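Local coordinates for methyltransferase-like protein (Saccharopolyspora spinosa, PDB 4PNE) that catalyses a [4+2] cycloaddition in spinosyn biosynthesis, using a methyltransferase-like fold that here holds S-adenosyl-L-homocysteine, at residues Ser169-Asp177 with Leu218-Leu226. Sequence-based numbering, arbitrary orientation.
Sequences SLLEMSEPD and LRICLAEQL. With SAH (S-adenosyl-L-homocysteine), chain C.
Arg219 leaves its backbone with CG trans to N (chi1 174°) and then bends at chi3 (-84°), which turns its guanidinium into the curve of Leu171–Ser174. Leu171 sets CG beside its own N and opposite the carbonyl carbon, and its branch passes the arginine chain at a slant. The guanidinium meets Met173 O edge-on: Arg219 NH1 donates a nearly in-plane bond of 2.7 Å, 159° at the hydrogen, while NH2 reaches the same oxygen only weakly. A second weak bond runs from Arg219 NH2 to Ser174 O at 3.2 Å. Pro176 covers one face of the group, its CG 3.4 Å from Arg219 NH1. Leu171 O lies 2.8 Å from Arg219 NH1, and a water that donates to this oxygen accepts from Arg219 N, joining the two backbones. Beyond these polar groups, Leu171 CD1 and CD2 each lie 3.8 Å from Cys221 CB, and Leu171 CB touches Leu218 CD1. Arg219 thus holds chiefly the Met173 carbonyl, with a weak hold on that of Ser174, in the turn that leads into helix 176-186. The other side of that turn faces the ligand: Met173 CE packs 3.9 Å from C5 of the SAH adenine, and Glu172, whose OE2 bonds to Tyr43, brings OE1 near C5'. Arg219 backs, from the second shell, the loop after strand 161-167 that lines the cofactor pocket of a Rossmann-like, class I methyltransferase fold.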
# COMPACT_ATOMS: atom_id res chain seq x y z
N SER A 169 -2.44 0.96 -2.14
CA SER A 169 -2.47 0.57 -3.55
C SER A 169 -3.71 1.03 -4.31
O SER A 169 -3.62 1.34 -5.49
CB SER A 169 -2.31 -0.93 -3.67
OG SER A 169 -3.38 -1.57 -3.03
N LEU A 170 -4.88 1.10 -3.67
CA LEU A 170 -6.11 1.39 -4.43
C LEU A 170 -6.08 2.75 -5.10
O LEU A 170 -6.58 2.90 -6.21
CB LEU A 170 -7.33 1.29 -3.50
CG LEU A 170 -7.66 -0.09 -2.95
CD1 LEU A 170 -8.82 -0.03 -2.01
CD2 LEU A 170 -7.97 -1.04 -4.10
N LEU A 171 -5.51 3.75 -4.47
CA LEU A 171 -5.59 5.08 -5.06
C LEU A 171 -4.63 5.26 -6.24
O LEU A 171 -4.74 6.22 -6.99
CB LEU A 171 -5.35 6.15 -4.00
CG LEU A 171 -6.49 6.31 -2.98
CD1 LEU A 171 -6.18 7.49 -2.08
CD2 LEU A 171 -7.84 6.56 -3.65
N GLU A 172 -3.74 4.30 -6.44
CA GLU A 172 -2.86 4.32 -7.62
C GLU A 172 -3.51 3.77 -8.87
O GLU A 172 -2.95 3.84 -9.95
CB GLU A 172 -1.60 3.51 -7.35
CG GLU A 172 -0.75 4.16 -6.32
CD GLU A 172 0.59 3.51 -6.16
OE1 GLU A 172 0.83 2.41 -6.71
OE2 GLU A 172 1.41 4.13 -5.50
N MET A 173 -4.69 3.19 -8.73
CA MET A 173 -5.30 2.50 -9.84
C MET A 173 -6.15 3.42 -10.68
O MET A 173 -6.77 4.32 -10.14
CB MET A 173 -6.10 1.34 -9.31
CG MET A 173 -5.23 0.48 -8.43
SD MET A 173 -6.07 -0.98 -7.90
CE MET A 173 -4.82 -1.73 -6.85
N SER A 174 -6.21 3.18 -11.99
CA SER A 174 -6.97 4.08 -12.85
C SER A 174 -8.44 4.01 -12.50
O SER A 174 -9.13 5.02 -12.50
CB SER A 174 -6.74 3.76 -14.33
OG SER A 174 -7.12 2.45 -14.67
N GLU A 175 -8.91 2.81 -12.15
CA GLU A 175 -10.32 2.59 -11.81
C GLU A 175 -10.40 1.81 -10.50
O GLU A 175 -10.53 0.58 -10.51
CB GLU A 175 -11.02 1.82 -12.93
CG GLU A 175 -11.14 2.58 -14.23
CD GLU A 175 -11.71 1.73 -15.35
OE1 GLU A 175 -12.92 1.42 -15.31
OE2 GLU A 175 -10.95 1.36 -16.27
N PRO A 176 -10.30 2.52 -9.36
CA PRO A 176 -10.24 1.83 -8.06
C PRO A 176 -11.49 1.04 -7.78
O PRO A 176 -11.42 0.04 -7.09
CB PRO A 176 -10.10 2.96 -7.05
CG PRO A 176 -9.65 4.14 -7.80
CD PRO A 176 -10.05 3.97 -9.25
N ASP A 177 -12.63 1.50 -8.28
CA ASP A 177 -13.88 0.82 -7.97
C ASP A 177 -13.89 -0.55 -8.59
O ASP A 177 -14.49 -1.45 -8.06
CB ASP A 177 -15.08 1.64 -8.45
CG ASP A 177 -15.21 2.96 -7.72
OD1 ASP A 177 -15.59 2.96 -6.52
OD2 ASP A 177 -14.93 4.01 -8.35
N LEU A 218 -0.13 11.26 -6.25
CA LEU A 218 -1.22 10.48 -5.67
C LEU A 218 -2.58 11.21 -5.79
O LEU A 218 -2.71 12.38 -5.43
CB LEU A 218 -0.92 10.17 -4.21
CG LEU A 218 -1.94 9.33 -3.46
CD1 LEU A 218 -1.96 7.91 -3.98
CD2 LEU A 218 -1.70 9.40 -1.97
N ARG A 219 -3.58 10.48 -6.28
CA ARG A 219 -4.98 10.92 -6.29
C ARG A 219 -5.40 11.43 -4.89
O ARG A 219 -5.09 10.80 -3.89
CB ARG A 219 -5.86 9.75 -6.75
CG ARG A 219 -7.33 9.99 -6.68
CD ARG A 219 -8.09 8.69 -6.97
NE ARG A 219 -8.25 8.43 -8.41
CZ ARG A 219 -7.83 7.33 -9.04
NH1 ARG A 219 -7.15 6.40 -8.39
NH2 ARG A 219 -8.05 7.18 -10.34
N ILE A 220 -6.05 12.59 -4.82
CA ILE A 220 -6.57 13.11 -3.56
C ILE A 220 -7.94 12.50 -3.30
O ILE A 220 -8.83 12.52 -4.15
CB ILE A 220 -6.68 14.66 -3.57
CG1 ILE A 220 -5.33 15.29 -3.97
CG2 ILE A 220 -7.19 15.20 -2.22
CD1 ILE A 220 -5.25 16.77 -3.72
N CYS A 221 -8.10 11.95 -2.10
CA CYS A 221 -9.33 11.29 -1.73
C CYS A 221 -9.55 11.44 -0.22
O CYS A 221 -8.61 11.25 0.57
CB CYS A 221 -9.21 9.82 -2.16
SG CYS A 221 -10.63 8.79 -1.91
N LEU A 222 -10.79 11.69 0.19
CA LEU A 222 -11.16 11.58 1.61
C LEU A 222 -11.31 10.12 2.05
O LEU A 222 -11.73 9.28 1.27
CB LEU A 222 -12.48 12.30 1.88
CG LEU A 222 -12.52 13.80 1.57
CD1 LEU A 222 -13.97 14.27 1.51
CD2 LEU A 222 -11.77 14.55 2.63
N ALA A 223 -11.02 9.82 3.31
CA ALA A 223 -11.31 8.50 3.85
C ALA A 223 -12.78 8.17 3.69
O ALA A 223 -13.15 7.03 3.40
CB ALA A 223 -10.90 8.42 5.30
N GLU A 224 -13.63 9.17 3.90
CA GLU A 224 -15.07 9.01 3.77
C GLU A 224 -15.46 8.57 2.36
O GLU A 224 -16.44 7.83 2.19
CB GLU A 224 -15.78 10.33 4.13
CG GLU A 224 -15.58 10.78 5.60
CD GLU A 224 -14.37 11.69 5.85
OE1 GLU A 224 -13.38 11.70 5.06
OE2 GLU A 224 -14.41 12.40 6.87
N GLN A 225 -14.69 9.00 1.37
CA GLN A 225 -14.94 8.66 -0.05
C GLN A 225 -14.51 7.23 -0.34
O GLN A 225 -15.16 6.49 -1.07
CB GLN A 225 -14.23 9.64 -0.97
CG GLN A 225 -14.92 11.00 -0.95
CD GLN A 225 -14.16 12.09 -1.69
OE1 GLN A 225 -12.94 12.20 -1.62
NE2 GLN A 225 -14.90 12.93 -2.38
N LEU A 226 -13.38 6.85 0.24
CA LEU A 226 -12.90 5.47 0.18
C LEU A 226 -13.93 4.51 0.80
O LEU A 226 -14.24 3.46 0.24
CB LEU A 226 -11.56 5.33 0.91
CG LEU A 226 -10.30 5.15 0.10
CD1 LEU A 226 -9.12 5.11 1.06
CD2 LEU A 226 -10.38 3.86 -0.69
N SAH C . 1.56 -2.60 -0.17
CA SAH C . 2.98 -2.32 -0.40
CB SAH C . 3.26 -1.35 -1.55
CG SAH C . 2.43 -0.10 -1.65
SD SAH C . 3.06 0.97 -2.96
C SAH C . 3.59 -1.81 0.88
O SAH C . 4.80 -1.80 1.00
OXT SAH C . 2.86 -1.48 1.81
C5' SAH C . 1.73 0.68 -4.15
C4' SAH C . 1.77 -0.71 -4.78
O4' SAH C . 0.58 -0.93 -5.53
C3' SAH C . 2.90 -0.91 -5.77
O3' SAH C . 3.47 -2.17 -5.46
C2' SAH C . 2.22 -0.90 -7.13
O2' SAH C . 2.87 -1.60 -8.19
C1' SAH C . 0.86 -1.51 -6.77
N9 SAH C . -0.17 -1.23 -7.79
C8 SAH C . -0.54 -0.07 -8.38
N7 SAH C . -1.51 -0.31 -9.29
C5 SAH C . -1.75 -1.63 -9.29
C6 SAH C . -2.61 -2.43 -10.02
N6 SAH C . -3.43 -1.92 -10.92
N1 SAH C . -2.64 -3.76 -9.78
C2 SAH C . -1.81 -4.33 -8.83
N3 SAH C . -0.92 -3.56 -8.14
C4 SAH C . -0.92 -2.22 -8.35
O HOH W 1 -2.98 8.09 -7.85